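Local coordinates for protein caltubin, EF-hand (Lymnaea stagnalis, PDB 6VAN) that probably binds calcium through EF-hand helix-loop-helix motifs, its metal sites being occupied here by strontium ions, at residues E28-N31 and Y32-F36; N81-F84 and K85-D88; G131-S134 and L135-K139. All blocks are in the same frame, centred on the assembly; numbering follows the deposited sequence.

Contact 1. Residues E28-N31 and Y32-F36. With SR (strontium ion), chain C.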
ATOM      1  N   GLU A  28      10.427  -9.721   5.250  1.00 24.44           N
ATOM      2  CA  GLU A  28       9.586  -8.864   6.110  1.00 23.47           C
ATOM      3  C   GLU A  28       8.618  -8.080   5.234  1.00 20.93           C
ATOM      4  O   GLU A  28       7.413  -8.064   5.567  1.00 20.72           O
ATOM      5  CB  GLU A  28      10.463  -7.922   6.898  1.00 22.69           C
ATOM      6  CG  GLU A  28      11.518  -8.653   7.686  1.00 23.95           C
ATOM      7  CD  GLU A  28      12.406  -7.696   8.440  1.00 22.60           C
ATOM      8  OE1 GLU A  28      13.553  -7.430   7.947  1.00 23.26           O
ATOM      9  OE2 GLU A  28      11.959  -7.219   9.472  1.00 24.64           O
ATOM     10  N   VAL A  29       9.122  -7.528   4.127  1.00 19.24           N
ATOM     11  CA  VAL A  29       8.270  -6.764   3.168  1.00 20.34           C
ATOM     12  C   VAL A  29       7.307  -7.778   2.552  1.00 21.20           C
ATOM     13  O   VAL A  29       6.130  -7.471   2.431  1.00 19.89           O
ATOM     14  CB  VAL A  29       9.092  -6.003   2.121  1.00 20.71           C
ATOM     15  CG1 VAL A  29       8.208  -5.331   1.073  1.00 20.90           C
ATOM     16  CG2 VAL A  29      10.002  -4.973   2.785  1.00 20.56           C
ATOM     17  N   LYS A  30       7.775  -8.983   2.229  1.00 20.65           N
ATOM     18  CA  LYS A  30       6.930 -10.047   1.614  1.00 21.67           C
ATOM     19  C   LYS A  30       5.800 -10.440   2.559  1.00 22.31           C
ATOM     20  O   LYS A  30       4.659 -10.460   2.097  1.00 21.67           O
ATOM     21  CB  LYS A  30       7.776 -11.258   1.235  1.00 22.47           C
ATOM     22  CG  LYS A  30       7.056 -12.226   0.321  1.00 23.58           C
ATOM     23  CD  LYS A  30       7.973 -13.198  -0.334  1.00 25.32           C
ATOM     24  CE  LYS A  30       7.240 -14.203  -1.190  1.00 26.53           C
ATOM     25  NZ  LYS A  30       8.190 -15.199  -1.733  1.00 28.29           N
ATOM     26  N   ASN A  31       6.084 -10.708   3.830  1.00 20.10           N
ATOM     27  CA  ASN A  31       5.071 -11.072   4.850  1.00 21.60           C
ATOM     28  C   ASN A  31       4.073  -9.919   5.013  1.00 21.18           C
ATOM     29  O   ASN A  31       2.881 -10.202   5.195  1.00 22.25           O
ATOM     30  CB  ASN A  31       5.762 -11.518   6.135  1.00 23.58           C
ATOM     31  CG  ASN A  31       6.235 -12.953   6.041  1.00 25.26           C
ATOM     32  OD1 ASN A  31       6.152 -13.573   4.975  1.00 27.46           O
ATOM     33  ND2 ASN A  31       6.717 -13.496   7.149  1.00 29.72           N
ATOM     34  N   TYR A  32       4.543  -8.683   4.878  1.00 20.37           N
ATOM     35  CA  TYR A  32       3.692  -7.468   4.871  1.00 20.34           C
ATOM     36  C   TYR A  32       2.705  -7.530   3.690  1.00 20.89           C
ATOM     37  O   TYR A  32       1.478  -7.551   3.907  1.00 20.19           O
ATOM     38  CB  TYR A  32       4.574  -6.224   4.847  1.00 21.36           C
ATOM     39  CG  TYR A  32       3.827  -4.969   4.518  1.00 21.24           C
ATOM     40  CD1 TYR A  32       2.887  -4.469   5.391  1.00 22.80           C
ATOM     41  CD2 TYR A  32       4.051  -4.296   3.328  1.00 20.99           C
ATOM     42  CE1 TYR A  32       2.201  -3.302   5.106  1.00 22.92           C
ATOM     43  CE2 TYR A  32       3.366  -3.132   3.021  1.00 22.66           C
ATOM     44  CZ  TYR A  32       2.428  -2.650   3.910  1.00 23.13           C
ATOM     45  OH  TYR A  32       1.743  -1.503   3.635  1.00 25.29           O
ATOM     46  N   ILE A  33       3.213  -7.592   2.464  1.00 17.78           N
ATOM     47  CA  ILE A  33       2.343  -7.553   1.250  1.00 18.82           C
ATOM     48  C   ILE A  33       1.484  -8.821   1.195  1.00 19.98           C
ATOM     49  O   ILE A  33       0.345  -8.735   0.704  1.00 17.53           O
ATOM     50  CB  ILE A  33       3.164  -7.338  -0.026  1.00 17.96           C
ATOM     51  CG1 ILE A  33       3.891  -5.985   0.010  1.00 17.98           C
ATOM     52  CG2 ILE A  33       2.290  -7.481  -1.262  1.00 18.24           C
ATOM     53  CD1 ILE A  33       4.807  -5.744  -1.152  1.00 18.04           C
ATOM     54  N   ARG A  34       1.974  -9.954   1.692  1.00 19.35           N
ATOM     55  CA  ARG A  34       1.243 -11.245   1.607  1.00 20.59           C
ATOM     56  C   ARG A  34      -0.074 -11.179   2.375  1.00 20.13           C
ATOM     57  O   ARG A  34      -0.982 -11.937   1.993  1.00 21.12           O
ATOM     58  CB  ARG A  34       2.080 -12.392   2.173  1.00 21.69           C
ATOM     59  CG  ARG A  34       2.809 -13.186   1.111  1.00 23.26           C
ATOM     60  CD  ARG A  34       3.514 -14.403   1.710  1.00 25.09           C
ATOM     61  NE  ARG A  34       4.057 -15.289   0.687  1.00 28.74           N
ATOM     62  CZ  ARG A  34       4.903 -16.290   0.913  1.00 30.92           C
ATOM     63  NH1 ARG A  34       5.322 -16.541   2.145  1.00 33.14           N
ATOM     64  NH2 ARG A  34       5.339 -17.028  -0.100  1.00 32.17           N
ATOM     65  N   ARG A  35      -0.168 -10.340   3.408  1.00 20.61           N
ATOM     66  CA  ARG A  35      -1.418 -10.143   4.178  1.00 22.26           C
ATOM     67  C   ARG A  35      -2.560  -9.865   3.189  1.00 21.29           C
ATOM     68  O   ARG A  35      -3.617 -10.445   3.374  1.00 22.62           O
ATOM     69  CB  ARG A  35      -1.274  -9.016   5.201  1.00 23.70           C
ATOM     70  CG  ARG A  35      -0.461  -9.399   6.435  1.00 26.66           C
ATOM     71  CD  ARG A  35       0.123  -8.218   7.201  1.00 29.15           C
ATOM     72  NE  ARG A  35      -0.792  -7.085   7.417  1.00 33.23           N
ATOM     73  CZ  ARG A  35      -0.803  -5.941   6.713  1.00 34.96           C
ATOM     74  NH1 ARG A  35       0.048  -5.738   5.720  1.00 35.21           N
ATOM     75  NH2 ARG A  35      -1.683  -4.996   7.007  1.00 37.98           N
ATOM     76  N   PHE A  36      -2.321  -9.058   2.152  1.00 19.85           N
ATOM     77  CA  PHE A  36      -3.402  -8.550   1.257  1.00 18.74           C
ATOM     78  C   PHE A  36      -3.199  -8.931  -0.211  1.00 18.86           C
ATOM     79  O   PHE A  36      -4.152  -8.777  -0.980  1.00 18.88           O
ATOM     80  CB  PHE A  36      -3.571  -7.042   1.438  1.00 17.98           C
ATOM     81  CG  PHE A  36      -2.336  -6.189   1.265  1.00 17.29           C
ATOM     82  CD1 PHE A  36      -1.517  -5.870   2.338  1.00 18.64           C
ATOM     83  CD2 PHE A  36      -2.039  -5.621   0.042  1.00 18.68           C
ATOM     84  CE1 PHE A  36      -0.427  -5.029   2.195  1.00 17.90           C
ATOM     85  CE2 PHE A  36      -0.943  -4.779  -0.095  1.00 18.96           C
ATOM     86  CZ  PHE A  36      -0.122  -4.514   0.967  1.00 17.92           C
TER
HETATM   87 SR    SR C 201      14.228  -6.336  10.249  0.70 19.50          SR
HETATM   88  O   HOH W   1       4.515 -15.776   4.733  1.00 34.77           O
HETATM   89  O   HOH W   2      16.611  -6.958   9.286  1.00 32.13           O
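In helix 26-34, the helix that leaves an EF-hand loop, K30 and R34 lie one turn apart and their side chains cross on the outer side. The K30 chain is fully extended, with CG anti to the backbone N (chi1 -166°), and this carries its CE over one face of the R34 guanidinium, 3.6 Å from R34 NH2. The two positive ends nearly meet, K30 NZ and R34 NH2 being 3.8 Å apart; the lysine charge is answered by a salt bridge to D42, which probably eases the repulsion. N31 reaches the same guanidinium through water rather than directly. One water, lying in the guanidinium plane at its edge, accepts from R34 NH1 and donates to N31 OD1, at 2.8 Å in each case, and the amide and guanidinium planes are only 21° apart.

The helix illustrates how an EF-hand links ion to core. Near its start E28 closes the loop as a bidentate ligand, OE1 and OE2 each 2.6 Å from the strontium, alongside D17, D21, the carbonyl of Q23 and a water, while T25 also holds OE1. One residue on, the buried face begins: V29 and I33 point the same way side by side, V29 CG1 being 4.1 Å from I33 CD1, and helix 42-52 packs against V29. V29 O lies at the edge of the Y32 ring, near its plane, and F36 CE1 sits over one face of that ring, toward the rim. At the far end R35 bends back so that NH1 donates to Y32 O over 2.9 Å, from 37° above the carbonyl plane; R35 N reaches the same oxygen from the opposite face, and I33 O stands over the centre of the F36 ring.

Contact 2. Residues N81-F84 and K85-D88. With SR (strontium ion), chain E.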
ATOM      1  N   ASN A  81       0.146   3.933  -8.691  1.00 12.58           N
ATOM      2  CA  ASN A  81       0.099   2.672  -9.457  1.00 13.41           C
ATOM      3  C   ASN A  81       0.640   1.509  -8.627  1.00 12.71           C
ATOM      4  O   ASN A  81       0.178   0.383  -8.789  1.00 13.04           O
ATOM      5  CB  ASN A  81       0.824   2.845 -10.772  1.00 14.18           C
ATOM      6  CG  ASN A  81       0.497   1.764 -11.762  1.00 15.43           C
ATOM      7  OD1 ASN A  81      -0.603   1.238 -11.778  1.00 15.53           O
ATOM      8  ND2 ASN A  81       1.439   1.478 -12.638  1.00 21.16           N
ATOM      9  N   GLU A  82       1.634   1.754  -7.803  1.00 13.22           N
ATOM     10  CA  GLU A  82       2.183   0.672  -6.972  1.00 13.42           C
ATOM     11  C   GLU A  82       1.088   0.107  -6.061  1.00 11.76           C
ATOM     12  O   GLU A  82       0.939  -1.080  -6.002  1.00 12.21           O
ATOM     13  CB  GLU A  82       3.320   1.222  -6.130  1.00 15.44           C
ATOM     14  CG  GLU A  82       3.954   0.197  -5.208  1.00 18.24           C
ATOM     15  CD  GLU A  82       5.160   0.764  -4.477  1.00 21.80           C
ATOM     16  OE1 GLU A  82       4.952   1.564  -3.562  1.00 26.53           O
ATOM     17  OE2 GLU A  82       6.270   0.424  -4.844  1.00 29.10           O
ATOM     18  N   TRP A  83       0.325   0.965  -5.395  1.00 10.88           N
ATOM     19  CA  TRP A  83      -0.774   0.495  -4.508  1.00 10.92           C
ATOM     20  C   TRP A  83      -1.911  -0.094  -5.353  1.00 10.58           C
ATOM     21  O   TRP A  83      -2.544  -1.037  -4.939  1.00 11.43           O
ATOM     22  CB  TRP A  83      -1.261   1.632  -3.615  1.00 10.87           C
ATOM     23  CG  TRP A  83      -0.202   2.117  -2.682  1.00 11.48           C
ATOM     24  CD1 TRP A  83       0.378   3.345  -2.666  1.00 11.83           C
ATOM     25  CD2 TRP A  83       0.430   1.363  -1.644  1.00 11.38           C
ATOM     26  NE1 TRP A  83       1.345   3.392  -1.716  1.00 12.75           N
ATOM     27  CE2 TRP A  83       1.410   2.191  -1.077  1.00 11.51           C
ATOM     28  CE3 TRP A  83       0.286   0.057  -1.177  1.00 11.43           C
ATOM     29  CZ2 TRP A  83       2.206   1.755  -0.007  1.00 11.81           C
ATOM     30  CZ3 TRP A  83       1.071  -0.367  -0.127  1.00 11.91           C
ATOM     31  CH2 TRP A  83       2.001   0.481   0.452  1.00 12.05           C
ATOM     32  N   PHE A  84      -2.176   0.492  -6.514  1.00  9.85           N
ATOM     33  CA  PHE A  84      -3.189  -0.053  -7.447  1.00 10.39           C
ATOM     34  C   PHE A  84      -2.836  -1.517  -7.765  1.00 10.45           C
ATOM     35  O   PHE A  84      -3.673  -2.421  -7.613  1.00 10.16           O
ATOM     36  CB  PHE A  84      -3.225   0.795  -8.711  1.00 10.20           C
ATOM     37  CG  PHE A  84      -4.269   0.358  -9.716  1.00 11.01           C
ATOM     38  CD1 PHE A  84      -5.596   0.699  -9.558  1.00 11.58           C
ATOM     39  CD2 PHE A  84      -3.907  -0.411 -10.825  1.00 12.70           C
ATOM     40  CE1 PHE A  84      -6.545   0.304 -10.492  1.00 11.93           C
ATOM     41  CE2 PHE A  84      -4.867  -0.810 -11.745  1.00 12.78           C
ATOM     42  CZ  PHE A  84      -6.181  -0.457 -11.568  1.00 13.09           C
ATOM     43  N   LYS A  85      -1.596  -1.757  -8.196  1.00 10.80           N
ATOM     44  CA  LYS A  85      -1.153  -3.107  -8.601  1.00 11.87           C
ATOM     45  C   LYS A  85      -1.220  -4.058  -7.411  1.00 11.66           C
ATOM     46  O   LYS A  85      -1.585  -5.236  -7.599  1.00 11.69           O
ATOM     47  CB  LYS A  85       0.233  -3.049  -9.227  1.00 14.38           C
ATOM     48  CG  LYS A  85       0.199  -2.335 -10.564  1.00 16.50           C
ATOM     49  CD  LYS A  85       1.393  -2.564 -11.411  1.00 20.34           C
ATOM     50  CE  LYS A  85       2.646  -1.986 -10.829  1.00 21.69           C
ATOM     51  NZ  LYS A  85       3.778  -2.195 -11.769  1.00 24.60           N
ATOM     52  N   LEU A  86      -0.874  -3.606  -6.220  1.00 11.57           N
ATOM     53  CA  LEU A  86      -0.917  -4.510  -5.031  1.00 11.89           C
ATOM     54  C   LEU A  86      -2.364  -4.869  -4.671  1.00 11.59           C
ATOM     55  O   LEU A  86      -2.563  -5.915  -4.056  1.00 12.45           O
ATOM     56  CB  LEU A  86      -0.179  -3.841  -3.874  1.00 12.83           C
ATOM     57  CG  LEU A  86       1.328  -3.735  -4.061  1.00 13.48           C
ATOM     58  CD1 LEU A  86       1.960  -3.085  -2.862  1.00 14.81           C
ATOM     59  CD2 LEU A  86       1.968  -5.088  -4.340  1.00 14.70           C
ATOM     60  N   GLN A  87      -3.335  -4.018  -4.998  1.00 11.10           N
ATOM     61  CA  GLN A  87      -4.774  -4.289  -4.729  1.00 10.89           C
ATOM     62  C   GLN A  87      -5.420  -5.061  -5.879  1.00 11.20           C
ATOM     63  O   GLN A  87      -6.524  -5.563  -5.693  1.00 11.67           O
ATOM     64  CB  GLN A  87      -5.489  -2.983  -4.436  1.00 11.85           C
ATOM     65  CG  GLN A  87      -5.081  -2.412  -3.085  1.00 12.17           C
ATOM     66  CD  GLN A  87      -5.645  -1.042  -2.855  1.00 13.65           C
ATOM     67  OE1 GLN A  87      -6.546  -0.839  -2.057  1.00 14.67           O
ATOM     68  NE2 GLN A  87      -5.080  -0.076  -3.563  1.00 14.83           N
ATOM     69  N   ASP A  88      -4.747  -5.126  -7.014  1.00 11.42           N
ATOM     70  CA  ASP A  88      -5.257  -5.819  -8.222  1.00 11.23           C
ATOM     71  C   ASP A  88      -4.902  -7.290  -8.090  1.00 12.29           C
ATOM     72  O   ASP A  88      -3.908  -7.747  -8.689  1.00 12.34           O
ATOM     73  CB  ASP A  88      -4.697  -5.163  -9.474  1.00 11.87           C
ATOM     74  CG  ASP A  88      -5.171  -5.830 -10.740  1.00 12.04           C
ATOM     75  OD1 ASP A  88      -6.101  -6.696 -10.662  1.00 12.24           O
ATOM     76  OD2 ASP A  88      -4.574  -5.523 -11.786  1.00 14.02           O
TER
HETATM   77 SR    SR E 203      -8.462  -7.151 -10.583  1.00 15.68          SR
HETATM   78  O   HOH W   3     -10.704  -7.925 -11.242  1.00 17.81           O
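Q87 folds back along the last turn of helix 77-87 onto W83, and its side chain can be followed atom by atom over one carbonyl. CB starts 3.6 Å from W83 O, and CG, placed beside the backbone N (chi1 -71°), comes within 3.4 Å of that oxygen. The chain runs on extended, with Q87 CD 3.7 Å from W83 O, and the turn about its last torsion brings NE2 to the carbonyl: NE2 donates to W83 O over 3.0 Å, in the plane of its own amide but 69° out of the carbonyl plane. Q87 N donates to W83 O as well, over 3.1 Å from the opposite face, so a single residue grips this oxygen twice. A leucine here has no NE2 to offer, so W83 O would probably be left with the backbone N alone of its two donors.

The other side-chain pairs along the turn only touch. L86 CD1 meets the W83 ring obliquely, 3.9 Å from CE3, and the K85 chain crosses N81 with CG 3.9 Å from N81 OD1. D88 leaves the helical path, its N bonded only weakly to F84 O, and as the first residue of an EF-hand loop it sets OD1 2.4 Å from the strontium, while S93 N holds OD2.

The helix fits between several elements: E82 is salt-bridged to R51 and R52 of helix 42-52, whose F48 also touches L86; F84 and D88 rest on strand 95-96; and Q87 lies against L100 and V103 of helix 97-106 and F138 of helix 135-138.

Contact 3. Residues G131-S134 and L135-K139. With SR (strontium ion), chain F; EDO (1,2-ethanediol), chain K.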
ATOM      1  N   GLY A 131     -18.404  -1.148 -11.320  1.00 13.80           N
ATOM      2  CA  GLY A 131     -18.099  -1.909 -10.098  1.00 13.58           C
ATOM      3  C   GLY A 131     -16.604  -2.148  -9.929  1.00 12.97           C
ATOM      4  O   GLY A 131     -16.205  -2.990  -9.129  1.00 13.13           O
ATOM      5  N   LYS A 132     -15.778  -1.388 -10.621  1.00 12.90           N
ATOM      6  CA  LYS A 132     -14.318  -1.557 -10.509  1.00 12.72           C
ATOM      7  C   LYS A 132     -13.649  -0.257 -10.927  1.00 12.01           C
ATOM      8  O   LYS A 132     -14.274   0.573 -11.637  1.00 12.24           O
ATOM      9  CB  LYS A 132     -13.858  -2.744 -11.348  1.00 14.29           C
ATOM     10  CG  LYS A 132     -14.011  -2.559 -12.841  1.00 14.55           C
ATOM     11  CD  LYS A 132     -13.892  -3.846 -13.630  1.00 16.88           C
ATOM     12  CE  LYS A 132     -13.994  -3.614 -15.121  1.00 18.58           C
ATOM     13  NZ  LYS A 132     -13.955  -4.898 -15.870  1.00 21.57           N
ATOM     14  N   LEU A 133     -12.417  -0.087 -10.475  1.00 10.11           N
ATOM     15  CA  LEU A 133     -11.629   1.127 -10.813  1.00 10.08           C
ATOM     16  C   LEU A 133     -10.491   0.775 -11.757  1.00  9.35           C
ATOM     17  O   LEU A 133      -9.740  -0.161 -11.497  1.00  9.40           O
ATOM     18  CB  LEU A 133     -11.059   1.756  -9.552  1.00 10.14           C
ATOM     19  CG  LEU A 133     -12.068   2.123  -8.466  1.00 10.10           C
ATOM     20  CD1 LEU A 133     -11.361   2.725  -7.268  1.00 10.36           C
ATOM     21  CD2 LEU A 133     -13.180   3.029  -8.965  1.00 10.41           C
ATOM     22  N   SER A 134     -10.344   1.594 -12.784  1.00 10.47           N
ATOM     23  CA  SER A 134      -9.107   1.651 -13.581  1.00 10.92           C
ATOM     24  C   SER A 134      -8.063   2.439 -12.810  1.00 10.73           C
ATOM     25  O   SER A 134      -8.417   3.146 -11.831  1.00  9.99           O
ATOM     26  CB  SER A 134      -9.380   2.324 -14.880  1.00 10.76           C
ATOM     27  OG  SER A 134      -9.752   3.657 -14.643  1.00 12.05           O
ATOM     28  N   LEU A 135      -6.816   2.443 -13.274  1.00 10.56           N
ATOM     29  CA  LEU A 135      -5.792   3.292 -12.649  1.00 10.47           C
ATOM     30  C   LEU A 135      -6.255   4.741 -12.708  1.00 10.42           C
ATOM     31  O   LEU A 135      -6.042   5.503 -11.746  1.00 10.99           O
ATOM     32  CB  LEU A 135      -4.449   3.110 -13.350  1.00 11.65           C
ATOM     33  CG  LEU A 135      -3.330   4.011 -12.860  1.00 12.54           C
ATOM     34  CD1 LEU A 135      -2.980   3.778 -11.391  1.00 12.82           C
ATOM     35  CD2 LEU A 135      -2.115   3.838 -13.746  1.00 13.42           C
ATOM     36  N   ASP A 136      -6.838   5.154 -13.826  1.00 10.40           N
ATOM     37  CA  ASP A 136      -7.214   6.570 -14.003  1.00 11.74           C
ATOM     38  C   ASP A 136      -8.339   6.992 -13.041  1.00 11.28           C
ATOM     39  O   ASP A 136      -8.395   8.155 -12.667  1.00 12.56           O
ATOM     40  CB  ASP A 136      -7.553   6.850 -15.460  1.00 13.34           C
ATOM     41  CG  ASP A 136      -6.281   7.122 -16.235  1.00 14.30           C
ATOM     42  OD1 ASP A 136      -5.601   8.122 -15.912  1.00 16.28           O
ATOM     43  OD2 ASP A 136      -5.964   6.298 -17.101  1.00 16.64           O
ATOM     44  N   GLU A 137      -9.223   6.080 -12.689  1.00 10.76           N
ATOM     45  CA  GLU A 137     -10.234   6.356 -11.651  1.00 10.63           C
ATOM     46  C   GLU A 137      -9.560   6.334 -10.272  1.00 10.06           C
ATOM     47  O   GLU A 137      -9.772   7.266  -9.462  1.00 10.35           O
ATOM     48  CB  GLU A 137     -11.336   5.318 -11.732  1.00 10.48           C
ATOM     49  CG  GLU A 137     -12.237   5.470 -12.951  1.00 11.23           C
ATOM     50  CD  GLU A 137     -13.193   4.319 -13.152  1.00 11.49           C
ATOM     51  OE1 GLU A 137     -12.817   3.151 -12.901  1.00 13.14           O
ATOM     52  OE2 GLU A 137     -14.330   4.563 -13.547  1.00 13.14           O
ATOM     53  N   PHE A 138      -8.803   5.289  -9.998  1.00 10.46           N
ATOM     54  CA  PHE A 138      -8.157   5.100  -8.686  1.00 10.56           C
ATOM     55  C   PHE A 138      -7.322   6.322  -8.300  1.00 10.78           C
ATOM     56  O   PHE A 138      -7.351   6.795  -7.151  1.00 11.34           O
ATOM     57  CB  PHE A 138      -7.285   3.865  -8.738  1.00 10.85           C
ATOM     58  CG  PHE A 138      -6.522   3.579  -7.485  1.00 10.99           C
ATOM     59  CD1 PHE A 138      -7.156   3.008  -6.401  1.00 12.30           C
ATOM     60  CD2 PHE A 138      -5.178   3.840  -7.398  1.00 11.46           C
ATOM     61  CE1 PHE A 138      -6.444   2.737  -5.242  1.00 13.40           C
ATOM     62  CE2 PHE A 138      -4.469   3.546  -6.251  1.00 12.07           C
ATOM     63  CZ  PHE A 138      -5.105   2.980  -5.180  1.00 12.57           C
ATOM     64  N   LYS A 139      -6.564   6.869  -9.236  1.00 11.04           N
ATOM     65  CA  LYS A 139      -5.614   7.954  -8.881  1.00 12.43           C
ATOM     66  C   LYS A 139      -6.357   9.171  -8.354  1.00 11.50           C
ATOM     67  O   LYS A 139      -5.740   9.953  -7.603  1.00 11.35           O
ATOM     68  CB  LYS A 139      -4.757   8.348 -10.093  1.00 14.10           C
ATOM     69  CG  LYS A 139      -5.532   9.042 -11.191  1.00 15.75           C
ATOM     70  CD  LYS A 139      -4.733   9.323 -12.446  1.00 18.16           C
ATOM     71  CE  LYS A 139      -5.507  10.277 -13.331  1.00 19.29           C
ATOM     72  NZ  LYS A 139      -5.001  10.294 -14.717  1.00 21.85           N
TER
HETATM   73 SR    SR F 204     -14.997   1.963 -13.526  1.00 14.84          SR
HETATM   74  C1  EDO K 209      -4.499  13.218  -9.581  1.00 21.88           C
HETATM   75  O1  EDO K 209      -5.307  14.375  -9.793  1.00 24.82           O
HETATM   76  C2  EDO K 209      -4.255  12.959  -8.160  1.00 19.85           C
HETATM   77  O2  EDO K 209      -5.449  12.643  -7.441  1.00 19.23           O
HETATM   78  O   HOH W   4     -13.756   0.481 -15.144  1.00 23.97           O
HETATM   79  O   HOH W   5     -13.904   2.830 -16.028  1.00 27.74           O
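S134 and E137 exchange hydrogen bonds where strand 132-133 gives way to helix 135-138. The serine OG is turned into the space between its own backbone N and carbonyl carbon (chi1 64°), from where it faces the first turn and accepts from E137 N at 3.2 Å. In return S134 N donates to E137 OE1 over 2.9 Å, meeting the oxygen on its anti side and 16° out of the carboxylate plane. This reciprocal pair is a capping box, with S134 as the N-cap. The serine carbonyl continues the pattern, S134 O accepting from F138 N in a nearly straight bond of 2.8 Å.

In this EF-hand the capping box does double duty, since the glutamate that completes it is also the bidentate ligand ending the loop. The E137 chain is extended beyond CG and presents both carboxylate oxygens to the strontium, OE1 at 2.6 Å and OE2 at 2.7 Å. OE1 is thus gripped by both the ion and S134 N, and OE2 also accepts from A127 N, which together would fix the rotation of the carboxylate. K132 O binds the same ion at 2.5 Å, with D126, N128, D130 and two waters completing the site.

L133 contributes the apolar side. Its CD2 lies 4.0 Å from E137 CB, the two side chains crossing, while CD1 approaches the F138 ring at its edge, 4.3 Å from CD1 of the phenylalanine. The L133 backbone pairs with V95 of the neighbouring strand, and M123 and L141 also touch the leucine side chain.

Overall arrangement
Each contact holds a ligand of a different strontium site. Contacts 1 and 3 hold equivalent closing glutamates, contact 2 the aspartate that opens a loop; contact 3 reaches back into the loop strand, whereas contact 1 runs along the helix. Contact 2, nearest the chain centre, has four of its eight touching residues buried, contacts 1 and 3 two each, and it touches both: I33 and F36 pack on L86, the F84 ring on the L133-L135 backbone. Contacts 1 and 3 lie on opposite sides of the centre. Contacts 1 and 2 share a doubly gripped carbonyl, made by arginine and glutamine respectively; contact 1 adds on its outer side a positive pair and a water bridge, contact 3 side-chain capping.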